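Local coordinates for taurocyamine kinase (Schistosoma mansoni, PDB 4WOD), which catalyses the reversible transfer of a phosphate group from ATP to taurocyamine, as a magnesium-dependent phosphagen kinase built from two fused repeats, at residues N51-N56 / N190-A195; L60-S64 / T266-S270; Q10-R14 / L27-V32; T138-I143 / I199-R205. The protein carries 4 engineered substitutions. All coordinates share one frame; numbering follows the deposited sequence.

Contact 1. Residues N51-N56 / N190-A195; sequences NTNAYN and NVLRDA
Thr52 and Asn51, near the end of helix 46-55, reach across to the short helix 190-194, and with them the small helical N-terminal domain of a phosphagen kinase meets its large catalytic domain. The two helical segments run at 133° to each other, their axes 8.4 Å apart at the closest point.

Two hydrogen bonds cross the interface, and both use backbone carbonyls of helix 190-194, those of Val191 and Asp194. Thr52 OG1 gives its proton to Val191 O at 2.6 Å, on a lone pair in the carbonyl plane. The threonine hydroxyl gets there because it stands opposite its own backbone nitrogen (chi1 -159°). One turn further along helix 190-194, Asp194 O accepts from Asn51 ND2 at 2.8 Å; this bond is nearly straight, and the acceptor lies within the plane of the asparagine amide.

Apolar contacts fill in around these bonds. Ala195 CB sits 3.9 Å from Thr52 CB, Val191 CG1 lies beside the Thr52 side chain, and Val191 CG2 faces Asn56 CB at 3.8 Å. The valine thus puts one methyl against each of two residues a helical turn apart.

On the more exposed side, the Asp194 carboxylate extends toward Tyr55 and Asn56. Asn51 also touches Leu9 of helix 6-14, while Val191 touches Arg63 of the arginine pocket, and the Val191 side chain is about 5 Å from the bound arginine. The nearest Tyr55 atom to Asp194 OD2 is the methylene carbon CB, at 3.6 Å.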
# COMPACT_ATOMS: atom_id res chain seq x y z
N ASN A 51 3.86 -26.61 12.59
CA ASN A 51 5.24 -26.99 12.37
C ASN A 51 5.92 -26.17 11.28
O ASN A 51 7.02 -25.66 11.47
CB ASN A 51 5.32 -28.47 12.03
CG ASN A 51 6.74 -28.99 12.03
OD1 ASN A 51 7.36 -29.10 13.08
ND2 ASN A 51 7.25 -29.29 10.86
N THR A 52 5.26 -26.01 10.14
CA THR A 52 5.88 -25.30 9.02
C THR A 52 6.17 -23.83 9.38
O THR A 52 7.11 -23.22 8.84
CB THR A 52 5.00 -25.38 7.74
OG1 THR A 52 5.81 -25.14 6.57
CG2 THR A 52 3.85 -24.36 7.80
N ASN A 53 5.40 -23.25 10.30
CA ASN A 53 5.65 -21.86 10.69
C ASN A 53 6.96 -21.70 11.44
O ASN A 53 7.60 -20.66 11.37
CB ASN A 53 4.51 -21.32 11.53
CG ASN A 53 3.21 -21.26 10.77
OD1 ASN A 53 2.24 -21.94 11.13
ND2 ASN A 53 3.16 -20.43 9.73
N ALA A 54 7.33 -22.73 12.18
CA ALA A 54 8.57 -22.70 12.96
C ALA A 54 9.81 -22.62 12.07
O ALA A 54 10.86 -22.15 12.51
CB ALA A 54 8.67 -23.93 13.86
N TYR A 55 9.70 -23.10 10.83
CA TYR A 55 10.87 -23.21 9.97
C TYR A 55 10.78 -22.29 8.77
O TYR A 55 11.78 -22.03 8.13
CB TYR A 55 11.06 -24.65 9.52
CG TYR A 55 11.19 -25.54 10.73
CD1 TYR A 55 12.30 -25.45 11.56
CD2 TYR A 55 10.19 -26.44 11.07
CE1 TYR A 55 12.41 -26.25 12.69
CE2 TYR A 55 10.29 -27.24 12.19
CZ TYR A 55 11.40 -27.14 13.00
OH TYR A 55 11.51 -27.94 14.11
N ASN A 56 9.58 -21.80 8.49
CA ASN A 56 9.40 -20.85 7.40
C ASN A 56 8.77 -19.55 7.90
O ASN A 56 7.55 -19.38 7.88
CB ASN A 56 8.54 -21.49 6.31
CG ASN A 56 9.16 -22.77 5.79
OD1 ASN A 56 8.85 -23.87 6.26
ND2 ASN A 56 10.06 -22.64 4.82
N ASN A 190 9.03 -25.31 0.22
CA ASN A 190 9.49 -25.71 1.54
C ASN A 190 8.41 -25.53 2.62
O ASN A 190 8.46 -26.18 3.66
CB ASN A 190 10.75 -24.94 1.93
CG ASN A 190 11.69 -25.77 2.82
OD1 ASN A 190 11.57 -26.99 2.91
ND2 ASN A 190 12.63 -25.10 3.48
N VAL A 191 7.46 -24.62 2.39
CA VAL A 191 6.38 -24.45 3.34
C VAL A 191 5.54 -25.72 3.30
O VAL A 191 5.25 -26.34 4.33
CB VAL A 191 5.50 -23.20 3.03
CG1 VAL A 191 4.24 -23.19 3.89
CG2 VAL A 191 6.30 -21.92 3.23
N LEU A 192 5.21 -26.14 2.09
CA LEU A 192 4.47 -27.39 1.90
C LEU A 192 5.25 -28.58 2.45
O LEU A 192 4.69 -29.44 3.10
CB LEU A 192 4.16 -27.61 0.42
CG LEU A 192 3.23 -28.79 0.09
CD1 LEU A 192 2.04 -28.84 1.03
CD2 LEU A 192 2.78 -28.71 -1.38
N ARG A 193 6.55 -28.61 2.19
CA ARG A 193 7.40 -29.67 2.72
C ARG A 193 7.31 -29.78 4.24
O ARG A 193 7.10 -30.88 4.78
CB ARG A 193 8.87 -29.46 2.32
CG ARG A 193 9.82 -30.45 2.98
CD ARG A 193 11.20 -30.41 2.36
NE ARG A 193 11.16 -30.91 0.99
CZ ARG A 193 11.19 -30.15 -0.10
NH1 ARG A 193 11.13 -30.73 -1.29
NH2 ARG A 193 11.29 -28.83 0.00
N ASP A 194 7.44 -28.66 4.94
CA ASP A 194 7.50 -28.70 6.41
C ASP A 194 6.13 -28.84 7.08
O ASP A 194 6.03 -29.03 8.30
CB ASP A 194 8.21 -27.47 6.92
CG ASP A 194 9.70 -27.49 6.60
OD1 ASP A 194 10.24 -28.60 6.41
OD2 ASP A 194 10.33 -26.42 6.52
N ALA A 195 5.08 -28.74 6.27
CA ALA A 195 3.73 -29.06 6.70
C ALA A 195 3.33 -30.51 6.39
O ALA A 195 2.16 -30.88 6.55
CB ALA A 195 2.74 -28.09 6.05

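Contact 2. Residues L60-S64 / T266-S270; sequences LLPRS and TFCPS. With ARG (arginine), chain B.
Arg63 runs from the aromatic ring of Phe267 to the carboxylate of the bound arginine, its chain passing from Phe267 to Cys268 and then to the ligand. Its CB lies over the face of the Phe267 ring, with Arg63 CB 3.8 Å from the centroid, a CH-pi contact displaced toward the rim. CG is already beyond the rim, beside CE2. The chain bends here (chi2 -68°), carrying Arg63 CD past the ring to Cys268 CB at 3.7 Å.

Beyond NE, the guanidinium stands at 79° to the ring. Its NH1 binds Pro62 O, which lies close to the guanidinium plane although the nitrogen itself stands above the plane of that carbonyl. Arg63 NH1 also donates to OXT of the ligand at 2.9 Å, and NH2 adds a weaker bond to that oxygen. Two backbone amides complete the grip on the carboxylate: Leu61 N reaches ligand OXT at 3.0 Å, and Leu60 N holds ligand O at 2.8 Å.

This is the guanidino-substrate pocket of a phosphagen kinase, where a loop of the N-terminal domain closes against the loop bearing Cys268, the predicted active-site residue. Glu222 binds the ligand as well, and Tyr84 belongs to the same pocket.

Away from the ligand, Ser64 OG donates to Phe267 O at 2.9 Å, with its chi1 of 46° setting the hydroxyl between the backbone nitrogen and carbonyl carbon. Leu61 CD1 rests against Ser270 CB at 3.6 Å, and Pro269 CD meets Pro62 O at 3.3 Å.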
# COMPACT_ATOMS: atom_id res chain seq x y z
N LEU A 60 2.48 -16.98 6.38
CA LEU A 60 1.48 -16.24 7.14
C LEU A 60 0.54 -17.12 7.99
O LEU A 60 0.10 -16.72 9.07
CB LEU A 60 0.65 -15.41 6.16
CG LEU A 60 -0.27 -14.38 6.79
CD1 LEU A 60 0.57 -13.38 7.56
CD2 LEU A 60 -1.08 -13.68 5.70
N LEU A 61 0.24 -18.30 7.47
CA LEU A 61 -0.81 -19.17 8.02
C LEU A 61 -0.29 -20.53 8.50
O LEU A 61 0.74 -21.00 8.04
CB LEU A 61 -1.89 -19.40 6.95
CG LEU A 61 -2.67 -18.15 6.56
CD1 LEU A 61 -3.67 -18.46 5.46
CD2 LEU A 61 -3.37 -17.55 7.76
N PRO A 62 -1.01 -21.16 9.45
CA PRO A 62 -0.69 -22.56 9.74
C PRO A 62 -1.19 -23.44 8.59
O PRO A 62 -1.73 -22.91 7.60
CB PRO A 62 -1.48 -22.86 11.02
CG PRO A 62 -2.68 -21.86 10.95
CD PRO A 62 -2.07 -20.62 10.32
N ARG A 63 -1.07 -24.75 8.73
CA ARG A 63 -1.81 -25.62 7.84
C ARG A 63 -2.67 -26.51 8.72
O ARG A 63 -2.87 -26.21 9.89
CB ARG A 63 -0.87 -26.41 6.92
CG ARG A 63 0.03 -25.51 6.02
CD ARG A 63 -0.79 -24.73 4.95
NE ARG A 63 0.03 -23.96 4.00
CZ ARG A 63 0.50 -22.73 4.20
NH1 ARG A 63 0.25 -22.09 5.35
NH2 ARG A 63 1.22 -22.13 3.26
N SER A 64 -3.21 -27.60 8.18
CA SER A 64 -4.04 -28.46 9.00
C SER A 64 -3.59 -29.90 8.86
O SER A 64 -3.39 -30.39 7.75
CB SER A 64 -5.52 -28.31 8.63
OG SER A 64 -5.71 -28.33 7.23
N THR A 266 -10.13 -27.02 3.35
CA THR A 266 -8.90 -27.16 2.57
C THR A 266 -7.72 -27.28 3.51
O THR A 266 -7.86 -26.98 4.69
CB THR A 266 -8.68 -25.95 1.63
OG1 THR A 266 -8.85 -24.74 2.38
CG2 THR A 266 -9.69 -26.03 0.47
N PHE A 267 -6.58 -27.72 2.98
CA PHE A 267 -5.34 -27.88 3.77
C PHE A 267 -4.85 -26.54 4.32
O PHE A 267 -4.43 -26.43 5.48
CB PHE A 267 -4.27 -28.55 2.91
CG PHE A 267 -2.94 -28.76 3.61
CD1 PHE A 267 -2.82 -29.64 4.67
CD2 PHE A 267 -1.81 -28.11 3.15
CE1 PHE A 267 -1.58 -29.85 5.28
CE2 PHE A 267 -0.57 -28.32 3.75
CZ PHE A 267 -0.47 -29.19 4.82
N CYS A 268 -4.89 -25.51 3.49
CA CYS A 268 -4.49 -24.18 3.93
C CYS A 268 -5.73 -23.34 4.17
O CYS A 268 -6.66 -23.37 3.35
CB CYS A 268 -3.58 -23.51 2.90
SG CYS A 268 -3.10 -21.83 3.33
N PRO A 269 -5.77 -22.61 5.30
CA PRO A 269 -6.93 -21.77 5.65
C PRO A 269 -7.25 -20.67 4.65
O PRO A 269 -8.39 -20.21 4.67
CB PRO A 269 -6.53 -21.16 7.00
CG PRO A 269 -5.58 -22.16 7.60
CD PRO A 269 -4.80 -22.70 6.41
N SER A 270 -6.30 -20.26 3.82
CA SER A 270 -6.55 -19.17 2.88
C SER A 270 -7.58 -19.54 1.80
O SER A 270 -8.23 -18.65 1.23
CB SER A 270 -5.25 -18.72 2.22
OG SER A 270 -4.70 -19.74 1.41
N ARG B . -1.25 -17.12 3.00
CA ARG B . -0.54 -18.37 3.09
C ARG B . 0.73 -18.39 3.93
O ARG B . 1.61 -17.51 3.78
CB ARG B . -0.29 -18.93 1.74
CG ARG B . -1.47 -19.67 1.22
CD ARG B . -1.08 -21.10 1.17
NE ARG B . -2.16 -21.89 0.65
CZ ARG B . -2.01 -22.77 -0.29
NH1 ARG B . -3.04 -23.46 -0.71
NH2 ARG B . -0.84 -22.94 -0.83
OXT ARG B . 0.68 -19.34 4.73

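Contact 3. Residues Q10-R14 / L27-V32; sequences QVKIR and LTDDIV. Engineered in segment 10-14: Val11 (natural residue Ala).
Gln10 and Asp29 meet at about a right angle, the amide of one turned 67° against the carboxylate of the other. Gln10 NE2 donates to Asp29 OD1 at 3.0 Å, using the lone pair that faces away from OD2, and also to Leu27 O at 3.1 Å. The extended glutamine chain, its CG opposite the backbone nitrogen (chi1 -179°), carries the amide across to helix 29-35.

Arg14, one turn later, lays its guanidinium over the same amide, with Gln10 NE2 3.5 Å above the centre of the plane. From there Arg14 NH1 forms a salt bridge with Asp29 OD1 at 3.1 Å, so one carboxylate oxygen serves both side chains.

Both acceptors lie at the start of helix 29-35, where Thr28 is the N-cap and its OG1 accepts from Ile31 N. In the N-terminal helical domain, helix 6-14 is thereby tied to the start of helix 29-35. One water accepts from both Arg14 NH2 and Asp29 N; another accepts from Arg14 NE and lies within hydrogen-bonding distance of Leu27 O.

On the inner side, Val32 CG2 packs 3.8 Å from Gln10 CD. Leu27 CD2 touches Gln10 CB at 4.0 Å and also meets the Ile13 side chain.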
# COMPACT_ATOMS: atom_id res chain seq x y z
N GLN A 10 6.23 -23.28 19.57
CA GLN A 10 5.79 -21.94 19.97
C GLN A 10 6.98 -21.05 20.30
O GLN A 10 7.10 -19.94 19.80
CB GLN A 10 4.84 -22.00 21.17
CG GLN A 10 4.34 -20.62 21.58
CD GLN A 10 4.00 -20.54 23.07
OE1 GLN A 10 4.67 -21.16 23.89
NE2 GLN A 10 2.96 -19.79 23.42
N VAL A 11 7.86 -21.53 21.18
CA VAL A 11 9.09 -20.81 21.48
C VAL A 11 9.92 -20.46 20.23
O VAL A 11 10.39 -19.32 20.10
CB VAL A 11 9.94 -21.60 22.47
CG1 VAL A 11 11.38 -21.04 22.55
CG2 VAL A 11 9.27 -21.56 23.84
N LYS A 12 10.09 -21.40 19.30
CA LYS A 12 10.81 -21.14 18.05
C LYS A 12 10.15 -20.03 17.24
O LYS A 12 10.81 -19.09 16.78
CB LYS A 12 10.90 -22.42 17.20
CG LYS A 12 11.89 -23.46 17.71
CD LYS A 12 11.94 -24.67 16.79
CE LYS A 12 13.14 -25.54 17.11
NZ LYS A 12 14.41 -24.90 16.67
N ILE A 13 8.84 -20.15 17.06
CA ILE A 13 8.08 -19.16 16.32
C ILE A 13 8.12 -17.79 17.00
O ILE A 13 8.28 -16.77 16.34
CB ILE A 13 6.62 -19.63 16.15
CG1 ILE A 13 6.59 -20.89 15.27
CG2 ILE A 13 5.77 -18.52 15.55
CD1 ILE A 13 5.26 -21.68 15.29
N ARG A 14 8.00 -17.76 18.33
CA ARG A 14 8.02 -16.47 19.04
C ARG A 14 9.41 -15.84 19.06
O ARG A 14 9.55 -14.63 18.92
CB ARG A 14 7.51 -16.65 20.46
CG ARG A 14 6.02 -16.64 20.52
CD ARG A 14 5.55 -16.68 21.95
NE ARG A 14 4.13 -16.34 22.03
CZ ARG A 14 3.45 -16.29 23.17
NH1 ARG A 14 4.06 -16.56 24.32
NH2 ARG A 14 2.16 -15.97 23.15
N LEU A 27 -0.98 -18.27 18.58
CA LEU A 27 -0.51 -19.44 19.32
C LEU A 27 -0.02 -19.02 20.72
O LEU A 27 1.18 -19.00 21.01
CB LEU A 27 0.60 -20.17 18.55
CG LEU A 27 1.06 -21.53 19.09
CD1 LEU A 27 -0.13 -22.47 19.21
CD2 LEU A 27 2.13 -22.14 18.21
N THR A 28 -0.99 -18.67 21.56
CA THR A 28 -0.69 -18.11 22.88
C THR A 28 -0.37 -19.20 23.89
O THR A 28 -0.61 -20.39 23.64
CB THR A 28 -1.86 -17.28 23.41
OG1 THR A 28 -2.97 -18.15 23.72
CG2 THR A 28 -2.29 -16.24 22.37
N ASP A 29 0.17 -18.79 25.03
CA ASP A 29 0.39 -19.70 26.15
C ASP A 29 -0.89 -20.48 26.48
O ASP A 29 -0.86 -21.69 26.68
CB ASP A 29 0.90 -18.95 27.39
CG ASP A 29 2.35 -18.46 27.24
OD1 ASP A 29 3.00 -18.82 26.23
OD2 ASP A 29 2.84 -17.74 28.12
N ASP A 30 -2.03 -19.79 26.53
CA ASP A 30 -3.27 -20.46 26.92
C ASP A 30 -3.67 -21.50 25.87
O ASP A 30 -4.17 -22.58 26.21
CB ASP A 30 -4.41 -19.45 27.11
CG ASP A 30 -4.22 -18.59 28.35
OD1 ASP A 30 -3.33 -18.92 29.17
OD2 ASP A 30 -4.96 -17.60 28.50
N ILE A 31 -3.45 -21.16 24.61
CA ILE A 31 -3.79 -22.06 23.51
C ILE A 31 -2.92 -23.32 23.57
O ILE A 31 -3.41 -24.43 23.41
CB ILE A 31 -3.61 -21.36 22.14
CG1 ILE A 31 -4.80 -20.42 21.85
CG2 ILE A 31 -3.44 -22.40 21.01
CD1 ILE A 31 -6.16 -21.14 21.64
N VAL A 32 -1.63 -23.14 23.80
CA VAL A 32 -0.71 -24.27 23.94
C VAL A 32 -1.12 -25.16 25.11
O VAL A 32 -1.14 -26.39 24.99
CB VAL A 32 0.74 -23.79 24.14
CG1 VAL A 32 1.66 -24.95 24.56
CG2 VAL A 32 1.26 -23.15 22.87
O HOH W 1 3.16 -17.09 19.63
O HOH W 2 0.73 -15.90 25.59

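Contact 4. Residues T138-I143 / I199-R205; sequences TKETRI and IDWPTGR
Arg142 leaves its helix with CG opposite the backbone nitrogen (chi1 -174°) and then bends at chi3 (-69°), which turns its guanidinium toward Asp200 and the carbonyl of Ile199. Arg142 NH1 makes a salt bridge with Asp200 OD2, a 2.9 Å hydrogen bond that uses the lone pair facing away from OD1.

Ile199 O lies over one face of the Arg142 guanidinium, 3.2 Å above the plane. That carbonyl is gripped end-on by Arg205, through NH1 and NH2 together. The two guanidinium planes are only 18° apart, and Arg142 NE stands 3.5 Å from Arg205 NH2. The nearby carboxylate and carbonyl oxygens probably offset the like charges of these two guanidinium groups.

A water links Lys139 O, Arg142 NH1 and Thr203 OG1. Asp200 OD2 also lies against Lys139 CB, and Ile143 CG1 approaches Gly204 N at 3.9 Å. Gly204 has no side chain, so Arg142 CG can lie close to its backbone.

Thr138 and Thr141 form a capping box at the start of helix 139-154. Against that first turn packs a loop of the catalytic domain, closed by a type II beta turn from Pro202 to Arg205 and leading into strand 206-210, next to the edge strand 162-166 of the antiparallel sheet.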
# COMPACT_ATOMS: atom_id res chain seq x y z
N THR A 138 -1.49 -42.34 5.86
CA THR A 138 -0.47 -43.39 5.75
C THR A 138 -0.10 -43.52 4.28
O THR A 138 -0.77 -42.95 3.41
CB THR A 138 -0.96 -44.73 6.28
OG1 THR A 138 -2.05 -45.17 5.47
CG2 THR A 138 -1.43 -44.60 7.73
N LYS A 139 0.97 -44.27 3.99
CA LYS A 139 1.31 -44.50 2.59
C LYS A 139 0.14 -45.16 1.89
O LYS A 139 -0.23 -44.79 0.76
CB LYS A 139 2.58 -45.34 2.45
CG LYS A 139 2.96 -45.64 1.01
CD LYS A 139 4.42 -46.03 0.90
CE LYS A 139 4.74 -46.64 -0.45
NZ LYS A 139 6.21 -46.81 -0.59
N GLU A 140 -0.49 -46.12 2.58
CA GLU A 140 -1.63 -46.84 2.02
C GLU A 140 -2.88 -45.97 1.86
O GLU A 140 -3.55 -46.03 0.83
CB GLU A 140 -1.96 -48.06 2.88
CG GLU A 140 -0.91 -49.15 2.84
CD GLU A 140 -1.32 -50.36 3.67
OE1 GLU A 140 -2.38 -50.94 3.35
OE2 GLU A 140 -0.61 -50.70 4.64
N THR A 141 -3.21 -45.15 2.86
CA THR A 141 -4.44 -44.37 2.72
C THR A 141 -4.32 -43.28 1.65
O THR A 141 -5.29 -42.99 0.95
CB THR A 141 -4.90 -43.75 4.06
OG1 THR A 141 -3.88 -42.89 4.59
CG2 THR A 141 -5.24 -44.84 5.06
N ARG A 142 -3.13 -42.72 1.46
CA ARG A 142 -2.99 -41.74 0.39
C ARG A 142 -3.24 -42.40 -0.98
O ARG A 142 -3.88 -41.79 -1.85
CB ARG A 142 -1.60 -41.10 0.44
CG ARG A 142 -1.41 -39.96 -0.55
CD ARG A 142 0.02 -39.46 -0.57
NE ARG A 142 0.41 -38.77 0.66
CZ ARG A 142 1.10 -39.31 1.66
NH1 ARG A 142 1.49 -40.59 1.60
NH2 ARG A 142 1.42 -38.57 2.73
N ILE A 143 -2.76 -43.63 -1.15
CA ILE A 143 -2.94 -44.35 -2.41
C ILE A 143 -4.41 -44.76 -2.56
O ILE A 143 -4.99 -44.63 -3.65
CB ILE A 143 -2.00 -45.60 -2.50
CG1 ILE A 143 -0.54 -45.14 -2.60
CG2 ILE A 143 -2.36 -46.50 -3.68
CD1 ILE A 143 0.47 -46.19 -2.21
N ILE A 199 5.44 -36.28 2.08
CA ILE A 199 5.70 -37.55 2.72
C ILE A 199 5.35 -38.69 1.74
O ILE A 199 4.34 -38.62 1.04
CB ILE A 199 4.90 -37.66 4.03
CG1 ILE A 199 5.33 -36.53 4.99
CG2 ILE A 199 5.02 -39.05 4.66
CD1 ILE A 199 4.47 -36.41 6.19
N ASP A 200 6.23 -39.69 1.68
CA ASP A 200 6.10 -40.84 0.78
C ASP A 200 6.10 -40.43 -0.69
O ASP A 200 5.47 -41.10 -1.51
CB ASP A 200 4.83 -41.65 1.07
CG ASP A 200 4.71 -42.08 2.53
OD1 ASP A 200 5.70 -42.55 3.09
OD2 ASP A 200 3.60 -41.93 3.10
N TRP A 201 6.79 -39.34 -1.02
CA TRP A 201 6.91 -38.85 -2.40
C TRP A 201 7.55 -39.93 -3.28
O TRP A 201 8.53 -40.53 -2.88
CB TRP A 201 7.77 -37.57 -2.44
CG TRP A 201 7.84 -36.93 -3.79
CD1 TRP A 201 8.82 -37.11 -4.74
CD2 TRP A 201 6.90 -36.00 -4.36
NE1 TRP A 201 8.55 -36.36 -5.85
CE2 TRP A 201 7.38 -35.67 -5.66
CE3 TRP A 201 5.71 -35.42 -3.91
CZ2 TRP A 201 6.71 -34.79 -6.50
CZ3 TRP A 201 5.05 -34.54 -4.75
CH2 TRP A 201 5.54 -34.24 -6.03
N PRO A 202 7.01 -40.18 -4.48
CA PRO A 202 5.91 -39.48 -5.14
C PRO A 202 4.63 -40.29 -5.12
O PRO A 202 3.77 -40.05 -5.95
CB PRO A 202 6.42 -39.35 -6.56
CG PRO A 202 7.07 -40.71 -6.78
CD PRO A 202 7.64 -41.14 -5.41
N THR A 203 4.50 -41.24 -4.20
CA THR A 203 3.34 -42.14 -4.22
C THR A 203 2.02 -41.45 -3.88
O THR A 203 1.97 -40.44 -3.15
CB THR A 203 3.55 -43.34 -3.26
OG1 THR A 203 3.68 -42.87 -1.91
CG2 THR A 203 4.80 -44.13 -3.63
N GLY A 204 0.93 -42.01 -4.40
CA GLY A 204 -0.39 -41.50 -4.06
C GLY A 204 -0.76 -40.21 -4.76
O GLY A 204 -1.76 -39.59 -4.43
N ARG A 205 0.06 -39.80 -5.72
CA ARG A 205 -0.09 -38.51 -6.39
C ARG A 205 -0.14 -38.64 -7.89
O ARG A 205 0.45 -39.56 -8.48
CB ARG A 205 1.06 -37.59 -6.01
CG ARG A 205 1.12 -37.32 -4.51
CD ARG A 205 2.53 -37.07 -4.07
NE ARG A 205 2.57 -36.53 -2.71
CZ ARG A 205 2.93 -37.22 -1.64
NH1 ARG A 205 3.29 -38.49 -1.75
NH2 ARG A 205 2.93 -36.62 -0.45
O HOH W 3 1.28 -42.64 -0.41
O HOH W 4 2.10 -35.93 2.17

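How the contacts relate
All four contacts lie in the first of the enzyme's two repeats. Contact 3 comes first along the chain and stays within the N-terminal helical domain; contact 4 stays within the catalytic domain, and their centres are about 31 Å apart. Contacts 1 and 2 bridge the two domains, with centres about 11 Å apart. They touch directly, through Asn53 and Leu61 and through Ala195 and Phe267, so the interdomain seam continues into the substrate pocket. Ile13 of contact 3 packs on helix 46-55 of contact 1. Contact 4, nested within the loop that contact 2 closes, adjoins contact 1 in sequence through residues 190-205. Substrate binding thus draws on both domains.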